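Local coordinates for protein phiAB6 tailspike (Unidentified phage, PDB 5JS4) that probably binds and fragments the exopolysaccharide of Acinetobacter baumannii as a trimeric, beta-helical phage tailspike, at residues Asp198-Thr203 / Thr216-Val221; Ala265-Ala270 / Val290-Lys295; Gly241-Val246 / Asn275-Ala280. One frame throughout, in Å; residues are numbered along the deposited sequence.

Contact 1. Residues Asp198-Thr203 / Thr216-Val221; sequences DIVRST and TGWVKV
Arg-201 and Val-219 face each other as the hydrogen-bonded pair of two antiparallel strands: Arg-201 N donates a hydrogen bond to Val-219 O at 2.9 Å, and Val-219 N donates one to Arg-201 O. Further bonds extend the pairing at both ends, Thr-203 N to Gly-217 O at 2.8 Å and Val-221 N to Ile-199 O. Gly-217 itself has a positive phi (86°). On one face of the sheet the Trp-218 indole lies across the partner strand. Ser-202 CB sits over its six-membered ring in a CH-pi contact, 4.2 Å from the centroid, while Val-200 CG2 reaches CE3 obliquely at 3.6 Å. These strands, 199-202 and 218-220, are the second and third of a three-stranded antiparallel meander, far out toward the N-terminal end of the modelled tailspike; strand 191-193 lies on the other side of 199-202. On the opposite face Thr-203 CG2 packs across both methyls of Val-219, and Val-221 CG1 meets Arg-201 CB at 3.7 Å. At the open end Lys-220, bent at chi3 and chi4 (89° and -70°), curls back so that NZ forms a salt bridge with Asp-198 OD2 at 3.1 Å, approaching from above the carboxylate plane. A water accepts from the same NZ and donates to Ile-199 O. Asp-198 OD1 is held separately by Arg-201 of the second subunit, and Arg-201 in turn reaches Asp-198 of the third. Trp-218 NE1 is anchored on Ser-209 O.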
loop_
_atom_site.group_PDB
_atom_site.type_symbol
_atom_site.label_atom_id
_atom_site.label_comp_id
_atom_site.label_asym_id
_atom_site.label_seq_id
_atom_site.Cartn_x
_atom_site.Cartn_y
_atom_site.Cartn_z
ATOM N N ASP A 198 -1.967 -21.935 63.856
ATOM C CA ASP A 198 -2.311 -20.630 63.297
ATOM C C ASP A 198 -3.114 -19.824 64.315
ATOM O O ASP A 198 -3.994 -20.362 64.986
ATOM C CB ASP A 198 -3.125 -20.792 62.009
ATOM C CG ASP A 198 -2.349 -21.486 60.897
ATOM O OD1 ASP A 198 -1.133 -21.735 61.058
ATOM O OD2 ASP A 198 -2.965 -21.778 59.849
ATOM N N ILE A 199 -2.807 -18.535 64.432
ATOM C CA ILE A 199 -3.487 -17.682 65.403
ATOM C C ILE A 199 -4.832 -17.187 64.874
ATOM O O ILE A 199 -4.954 -16.784 63.716
ATOM C CB ILE A 199 -2.610 -16.483 65.830
ATOM C CG1 ILE A 199 -1.438 -16.986 66.678
ATOM C CG2 ILE A 199 -3.426 -15.467 66.620
ATOM C CD1 ILE A 199 -0.454 -15.908 67.089
ATOM N N VAL A 200 -5.838 -17.228 65.743
ATOM C CA VAL A 200 -7.140 -16.642 65.449
ATOM C C VAL A 200 -7.458 -15.568 66.481
ATOM O O VAL A 200 -7.008 -15.633 67.626
ATOM C CB VAL A 200 -8.274 -17.693 65.394
ATOM C CG1 VAL A 200 -8.127 -18.562 64.152
ATOM C CG2 VAL A 200 -8.318 -18.551 66.653
ATOM N N ARG A 201 -8.237 -14.585 66.046
ATOM C CA ARG A 201 -8.611 -13.431 66.843
ATOM C C ARG A 201 -10.128 -13.416 66.958
ATOM O O ARG A 201 -10.822 -13.548 65.953
ATOM C CB ARG A 201 -8.114 -12.175 66.132
ATOM C CG ARG A 201 -8.675 -10.851 66.611
ATOM C CD ARG A 201 -8.126 -9.751 65.722
ATOM N NE ARG A 201 -8.686 -8.440 66.016
ATOM C CZ ARG A 201 -8.235 -7.296 65.504
ATOM N NH1 ARG A 201 -7.206 -7.289 64.660
ATOM N NH2 ARG A 201 -8.817 -6.150 65.835
ATOM N N SER A 202 -10.642 -13.259 68.173
ATOM C CA SER A 202 -12.086 -13.173 68.370
ATOM C C SER A 202 -12.609 -11.821 67.901
ATOM O O SER A 202 -12.052 -10.779 68.248
ATOM C CB SER A 202 -12.457 -13.374 69.834
ATOM O OG SER A 202 -13.864 -13.286 69.992
ATOM N N THR A 203 -13.683 -11.852 67.118
ATOM C CA THR A 203 -14.313 -10.635 66.612
ATOM C C THR A 203 -15.602 -10.308 67.367
ATOM O O THR A 203 -16.283 -9.331 67.040
ATOM C CB THR A 203 -14.620 -10.760 65.107
ATOM O OG1 THR A 203 -15.515 -11.856 64.878
ATOM C CG2 THR A 203 -13.336 -10.983 64.315
ATOM N N THR A 216 -17.107 -19.010 63.115
ATOM C CA THR A 216 -17.997 -17.897 63.430
ATOM C C THR A 216 -17.467 -17.182 64.672
ATOM O O THR A 216 -17.209 -17.816 65.699
ATOM C CB THR A 216 -19.441 -18.366 63.696
ATOM O OG1 THR A 216 -19.864 -19.250 62.651
ATOM C CG2 THR A 216 -20.393 -17.174 63.760
ATOM N N GLY A 217 -17.290 -15.871 64.561
ATOM C CA GLY A 217 -16.785 -15.056 65.662
ATOM C C GLY A 217 -15.269 -15.006 65.760
ATOM O O GLY A 217 -14.740 -14.421 66.703
ATOM N N TRP A 218 -14.576 -15.609 64.791
ATOM C CA TRP A 218 -13.111 -15.621 64.745
ATOM C C TRP A 218 -12.604 -15.239 63.359
ATOM O O TRP A 218 -13.299 -15.426 62.363
ATOM C CB TRP A 218 -12.571 -17.014 65.066
ATOM C CG TRP A 218 -12.926 -17.554 66.414
ATOM C CD1 TRP A 218 -13.985 -18.360 66.720
ATOM C CD2 TRP A 218 -12.203 -17.362 67.635
ATOM N NE1 TRP A 218 -13.970 -18.674 68.056
ATOM C CE2 TRP A 218 -12.887 -18.075 68.642
ATOM C CE3 TRP A 218 -11.044 -16.655 67.978
ATOM C CZ2 TRP A 218 -12.455 -18.096 69.970
ATOM C CZ3 TRP A 218 -10.614 -16.677 69.295
ATOM C CH2 TRP A 218 -11.319 -17.395 70.276
ATOM N N VAL A 219 -11.379 -14.721 63.301
ATOM C CA VAL A 219 -10.676 -14.521 62.031
ATOM C C VAL A 219 -9.232 -14.995 62.160
ATOM O O VAL A 219 -8.635 -14.892 63.234
ATOM C CB VAL A 219 -10.689 -13.046 61.564
ATOM C CG1 VAL A 219 -12.102 -12.602 61.213
ATOM C CG2 VAL A 219 -10.081 -12.122 62.611
ATOM N N LYS A 220 -8.679 -15.519 61.067
ATOM C CA LYS A 220 -7.270 -15.910 61.020
ATOM C C LYS A 220 -6.415 -14.670 60.785
ATOM O O LYS A 220 -6.596 -13.970 59.789
ATOM C CB LYS A 220 -7.024 -16.928 59.908
ATOM C CG LYS A 220 -7.658 -18.288 60.159
ATOM C CD LYS A 220 -7.269 -19.309 59.095
ATOM C CE LYS A 220 -5.988 -20.062 59.443
ATOM N NZ LYS A 220 -4.753 -19.230 59.372
ATOM N N VAL A 221 -5.479 -14.408 61.693
ATOM C CA VAL A 221 -4.695 -13.170 61.634
ATOM C C VAL A 221 -3.636 -13.175 60.526
ATOM O O VAL A 221 -3.182 -12.113 60.106
ATOM C CB VAL A 221 -4.032 -12.828 62.990
ATOM C CG1 VAL A 221 -5.087 -12.725 64.086
ATOM C CG2 VAL A 221 -2.949 -13.838 63.356
HETATM O O HOH W 1 -3.608 -17.018 61.279
HETATM O O HOH W 2 -15.410 -13.271 62.498
#

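Contact 2. Residues Ala265-Ala270 / Val290-Lys295; sequences AYCDSA and VDLKGK
Asp-268 OD1 is gripped by two donors: Lys-293 NZ, in a 2.8 Å salt bridge that meets the carboxylate from above its plane, 48° out of it, and Gln-264 NE2 from one turn back in the helix. Lys-293 reaches it by bending at chi2 (-67°) and again at chi4, which carries its chain past Cys-267 O and up to the exposed end of the helix. Deeper in, Cys-267 points at the turn: its CB lies 3.6 Å from Asp-291 O, and its SG packs against Leu-292 CA and, at 3.8 Å, Leu-292 CD2. The contact sets the last turn of helix 260-268 against a type I' beta turn, Leu-292 to Lys-295, which follows strand 290-291 at the edge of a parallel sheet of the beta-helix. An Asx turn overlaps its start, Asp-291 OD1 accepting from Lys-293 N at 3.0 Å; Asn-332 ND2 also binds that oxygen. Lys-295 runs extended as far as CE alongside the last residues of the helix and bends at chi4 (-68°), its CE 3.5 Å from Cys-267 O and its CD at the edge of the Tyr-266 ring, 4.0 Å from CE1. Its ammonium is taken by Gly-273 O, while Tyr-266 OH bonds to Asn-275 O.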
loop_
_atom_site.group_PDB
_atom_site.type_symbol
_atom_site.label_atom_id
_atom_site.label_comp_id
_atom_site.label_asym_id
_atom_site.label_seq_id
_atom_site.Cartn_x
_atom_site.Cartn_y
_atom_site.Cartn_z
ATOM N N ALA A 265 -9.166 -24.360 36.324
ATOM C CA ALA A 265 -9.700 -23.710 37.520
ATOM C C ALA A 265 -9.744 -22.195 37.345
ATOM O O ALA A 265 -10.715 -21.543 37.729
ATOM C CB ALA A 265 -8.871 -24.080 38.739
ATOM N N TYR A 266 -8.691 -21.642 36.751
ATOM C CA TYR A 266 -8.652 -20.216 36.438
ATOM C C TYR A 266 -9.843 -19.815 35.566
ATOM O O TYR A 266 -10.532 -18.836 35.851
ATOM C CB TYR A 266 -7.347 -19.867 35.717
ATOM C CG TYR A 266 -7.218 -18.402 35.375
ATOM C CD1 TYR A 266 -7.947 -17.843 34.329
ATOM C CD2 TYR A 266 -6.370 -17.572 36.100
ATOM C CE1 TYR A 266 -7.843 -16.502 34.025
ATOM C CE2 TYR A 266 -6.250 -16.230 35.793
ATOM C CZ TYR A 266 -6.992 -15.703 34.754
ATOM O OH TYR A 266 -6.880 -14.374 34.442
ATOM N N CYS A 267 -10.069 -20.576 34.500
ATOM C CA CYS A 267 -11.132 -20.267 33.543
ATOM C C CYS A 267 -12.532 -20.498 34.111
ATOM O O CYS A 267 -13.494 -19.889 33.647
ATOM C CB CYS A 267 -10.941 -21.071 32.258
ATOM S SG CYS A 267 -9.413 -20.660 31.387
ATOM N N ASP A 268 -12.639 -21.376 35.109
ATOM C CA ASP A 268 -13.915 -21.661 35.771
ATOM C C ASP A 268 -14.201 -20.719 36.944
ATOM O O ASP A 268 -15.319 -20.697 37.462
ATOM C CB ASP A 268 -13.935 -23.105 36.279
ATOM C CG ASP A 268 -13.887 -24.131 35.160
ATOM O OD1 ASP A 268 -14.018 -23.763 33.973
ATOM O OD2 ASP A 268 -13.718 -25.323 35.479
ATOM N N SER A 269 -13.199 -19.942 37.356
ATOM C CA SER A 269 -13.309 -19.092 38.542
ATOM C C SER A 269 -14.182 -17.863 38.321
ATOM O O SER A 269 -14.162 -17.261 37.250
ATOM C CB SER A 269 -11.918 -18.631 38.994
ATOM O OG SER A 269 -12.014 -17.679 40.040
ATOM N N ALA A 270 -14.915 -17.483 39.365
ATOM C CA ALA A 270 -15.713 -16.254 39.378
ATOM C C ALA A 270 -14.867 -14.990 39.532
ATOM O O ALA A 270 -15.377 -13.882 39.374
ATOM C CB ALA A 270 -16.723 -16.317 40.511
ATOM N N VAL A 290 -7.452 -27.646 27.634
ATOM C CA VAL A 290 -8.011 -26.594 28.471
ATOM C C VAL A 290 -9.137 -25.917 27.700
ATOM O O VAL A 290 -8.963 -25.535 26.545
ATOM C CB VAL A 290 -6.938 -25.555 28.856
ATOM C CG1 VAL A 290 -7.559 -24.362 29.573
ATOM C CG2 VAL A 290 -5.866 -26.205 29.719
ATOM N N ASP A 291 -10.293 -25.793 28.344
ATOM C CA ASP A 291 -11.416 -25.042 27.802
ATOM C C ASP A 291 -11.341 -23.635 28.381
ATOM O O ASP A 291 -11.572 -23.436 29.572
ATOM C CB ASP A 291 -12.736 -25.724 28.179
ATOM C CG ASP A 291 -13.947 -25.091 27.512
ATOM O OD1 ASP A 291 -13.850 -23.954 27.003
ATOM O OD2 ASP A 291 -15.018 -25.734 27.502
ATOM N N LEU A 292 -11.004 -22.661 27.537
ATOM C CA LEU A 292 -10.823 -21.279 27.986
ATOM C C LEU A 292 -12.130 -20.598 28.391
ATOM O O LEU A 292 -12.106 -19.531 28.999
ATOM C CB LEU A 292 -10.104 -20.449 26.913
ATOM C CG LEU A 292 -8.613 -20.760 26.743
ATOM C CD1 LEU A 292 -8.081 -20.155 25.454
ATOM C CD2 LEU A 292 -7.796 -20.269 27.930
ATOM N N LYS A 293 -13.263 -21.206 28.044
ATOM C CA LYS A 293 -14.579 -20.694 28.430
ATOM C C LYS A 293 -14.774 -19.244 27.982
ATOM O O LYS A 293 -15.371 -18.443 28.699
ATOM C CB LYS A 293 -14.787 -20.796 29.950
ATOM C CG LYS A 293 -14.582 -22.178 30.545
ATOM C CD LYS A 293 -15.652 -23.150 30.082
ATOM C CE LYS A 293 -15.604 -24.450 30.870
ATOM N NZ LYS A 293 -16.184 -24.317 32.238
ATOM N N GLY A 294 -14.255 -18.908 26.803
ATOM C CA GLY A 294 -14.419 -17.569 26.246
ATOM C C GLY A 294 -13.391 -16.555 26.713
ATOM O O GLY A 294 -13.440 -15.394 26.303
ATOM N N LYS A 295 -12.461 -16.973 27.567
ATOM C CA LYS A 295 -11.382 -16.085 27.978
ATOM C C LYS A 295 -10.305 -16.053 26.908
ATOM O O LYS A 295 -10.015 -17.060 26.272
ATOM C CB LYS A 295 -10.788 -16.515 29.317
ATOM C CG LYS A 295 -11.792 -16.419 30.451
ATOM C CD LYS A 295 -11.134 -16.567 31.805
ATOM C CE LYS A 295 -12.170 -16.707 32.903
ATOM N NZ LYS A 295 -12.964 -15.465 33.131
HETATM O O HOH W 3 -14.743 -15.074 35.826
#

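Contact 3. Residues Gly241-Val246 / Asn275-Ala280; sequences GNLITV and NLYLGA
Val-246 and Leu-276 meet with their side chains at about a right angle, Val-246 CG1 pressing on the branch of the leucine 3.7 Å from CD2. The other methyl, CG2, lies alongside Leu-278, the two side chains pointing the same way with CD2 4.1 Å off. Leu-276 and Leu-278 thus take one methyl of the valine each. Between them the backbone is pinned by Val-246 N donating to Tyr-277 O at 3.0 Å, nearly in line with the carbonyl bond. The touching parts, 243-246 and 276-279, run about 93° apart: the incoming segment 241-246 crosses the end of strand 275-277, which begins the stacked parallel strands of the beta-helix next to 296-298, and Phe-263 of helix 260-268 packs on Val-246 and Leu-278. Thr-245 stands over the peptide after Tyr-277, its CB 3.3 Å from Tyr-277 O and its CG2 3.5 Å from Leu-278 O. With chi1 at 79°, OG1 is set between backbone N and carbonyl carbon; it binds Asp-247 N and, across the trimer interface, Asn-242 of the second subunit. Tyr-277 swings its ring away from Thr-245, with CB close to Ile-244 O and Leu-243 CD1 approaching the ring obliquely. Leu-243 also packs on Leu-243 of both neighbouring subunits.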
loop_
_atom_site.group_PDB
_atom_site.type_symbol
_atom_site.label_atom_id
_atom_site.label_comp_id
_atom_site.label_asym_id
_atom_site.label_seq_id
_atom_site.Cartn_x
_atom_site.Cartn_y
_atom_site.Cartn_z
ATOM N N GLY A 241 -6.360 -8.447 44.027
ATOM C CA GLY A 241 -7.284 -8.452 42.898
ATOM C C GLY A 241 -6.788 -7.663 41.696
ATOM O O GLY A 241 -7.457 -7.628 40.667
ATOM N N ASN A 242 -5.621 -7.027 41.811
ATOM C CA ASN A 242 -5.073 -6.233 40.704
ATOM C C ASN A 242 -4.643 -7.087 39.516
ATOM O O ASN A 242 -4.900 -6.729 38.369
ATOM C CB ASN A 242 -3.879 -5.383 41.165
ATOM C CG ASN A 242 -4.273 -4.194 42.032
ATOM O OD1 ASN A 242 -3.411 -3.594 42.682
ATOM N ND2 ASN A 242 -5.546 -3.824 42.032
ATOM N N LEU A 243 -3.980 -8.204 39.800
ATOM C CA LEU A 243 -3.516 -9.126 38.769
ATOM C C LEU A 243 -3.651 -10.552 39.283
ATOM O O LEU A 243 -3.091 -10.893 40.325
ATOM C CB LEU A 243 -2.058 -8.827 38.401
ATOM C CG LEU A 243 -1.345 -9.799 37.452
ATOM C CD1 LEU A 243 -1.998 -9.823 36.080
ATOM C CD2 LEU A 243 0.124 -9.429 37.337
ATOM N N ILE A 244 -4.407 -11.367 38.550
ATOM C CA ILE A 244 -4.620 -12.771 38.880
ATOM C C ILE A 244 -4.097 -13.603 37.711
ATOM O O ILE A 244 -4.379 -13.297 36.556
ATOM C CB ILE A 244 -6.117 -13.072 39.119
ATOM C CG1 ILE A 244 -6.678 -12.153 40.209
ATOM C CG2 ILE A 244 -6.321 -14.527 39.516
ATOM C CD1 ILE A 244 -8.188 -12.078 40.239
ATOM N N THR A 245 -3.321 -14.642 38.014
ATOM C CA THR A 245 -2.752 -15.523 36.991
ATOM C C THR A 245 -3.060 -16.977 37.324
ATOM O O THR A 245 -3.655 -17.274 38.359
ATOM C CB THR A 245 -1.217 -15.368 36.867
ATOM O OG1 THR A 245 -0.568 -16.083 37.924
ATOM C CG2 THR A 245 -0.795 -13.901 36.901
ATOM N N VAL A 246 -2.633 -17.883 36.451
ATOM C CA VAL A 246 -2.778 -19.314 36.712
ATOM C C VAL A 246 -2.040 -19.752 37.985
ATOM O O VAL A 246 -2.415 -20.748 38.601
ATOM C CB VAL A 246 -2.341 -20.183 35.508
ATOM C CG1 VAL A 246 -3.279 -19.958 34.329
ATOM C CG2 VAL A 246 -0.890 -19.920 35.116
ATOM N N ASN A 275 -9.256 -12.309 30.287
ATOM C CA ASN A 275 -8.163 -13.132 29.784
ATOM C C ASN A 275 -7.543 -14.005 30.856
ATOM O O ASN A 275 -7.628 -13.695 32.049
ATOM C CB ASN A 275 -7.066 -12.240 29.187
ATOM C CG ASN A 275 -7.577 -11.320 28.090
ATOM O OD1 ASN A 275 -7.205 -10.145 28.021
ATOM N ND2 ASN A 275 -8.432 -11.844 27.231
ATOM N N LEU A 276 -6.938 -15.107 30.410
ATOM C CA LEU A 276 -6.056 -15.918 31.237
ATOM C C LEU A 276 -4.647 -15.343 31.151
ATOM O O LEU A 276 -4.177 -15.013 30.063
ATOM C CB LEU A 276 -6.077 -17.380 30.779
ATOM C CG LEU A 276 -5.206 -18.367 31.576
ATOM C CD1 LEU A 276 -5.849 -19.745 31.656
ATOM C CD2 LEU A 276 -3.802 -18.488 30.998
ATOM N N TYR A 277 -3.993 -15.222 32.305
ATOM C CA TYR A 277 -2.630 -14.698 32.400
ATOM C C TYR A 277 -1.685 -15.729 32.991
ATOM O O TYR A 277 -2.060 -16.500 33.877
ATOM C CB TYR A 277 -2.602 -13.429 33.259
ATOM C CG TYR A 277 -3.394 -12.309 32.644
ATOM C CD1 TYR A 277 -4.748 -12.167 32.914
ATOM C CD2 TYR A 277 -2.802 -11.413 31.760
ATOM C CE1 TYR A 277 -5.489 -11.154 32.341
ATOM C CE2 TYR A 277 -3.535 -10.397 31.176
ATOM C CZ TYR A 277 -4.879 -10.273 31.469
ATOM O OH TYR A 277 -5.618 -9.268 30.888
ATOM N N LEU A 278 -0.455 -15.736 32.490
ATOM C CA LEU A 278 0.611 -16.527 33.086
ATOM C C LEU A 278 1.335 -15.706 34.144
ATOM O O LEU A 278 1.287 -14.474 34.126
ATOM C CB LEU A 278 1.604 -16.973 32.017
ATOM C CG LEU A 278 1.031 -17.757 30.837
ATOM C CD1 LEU A 278 2.158 -18.143 29.893
ATOM C CD2 LEU A 278 0.263 -18.994 31.293
ATOM N N GLY A 279 1.994 -16.396 35.069
ATOM C CA GLY A 279 2.854 -15.749 36.059
ATOM C C GLY A 279 4.125 -15.213 35.428
ATOM O O GLY A 279 4.373 -15.430 34.243
ATOM N N ALA A 280 4.941 -14.526 36.223
ATOM C CA ALA A 280 6.111 -13.816 35.701
ATOM C C ALA A 280 7.093 -14.745 34.998
ATOM O O ALA A 280 7.542 -14.459 33.888
ATOM C CB ALA A 280 6.814 -13.063 36.816
#

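From the N terminus, contact 1 comes first, closing a 12-residue loop between neighbouring strands of a small antiparallel sheet before the other contacts open. Its centre lies about 29 Å from that of contact 3 and 33 Å from that of contact 2. The other two cross along the chain: 241-246 opens contact 3, 265-270 opens contact 2, then 275-280 and 290-295 close them in that order. Together they join the segment entering the beta-helix, helix 260-268 and the first strands of the beta-helix. They touch directly where Tyr-266 packs on Leu-276 and Tyr-277. Neighbouring subunits reach all three contacts, the second touching 1 and 3, the third every one.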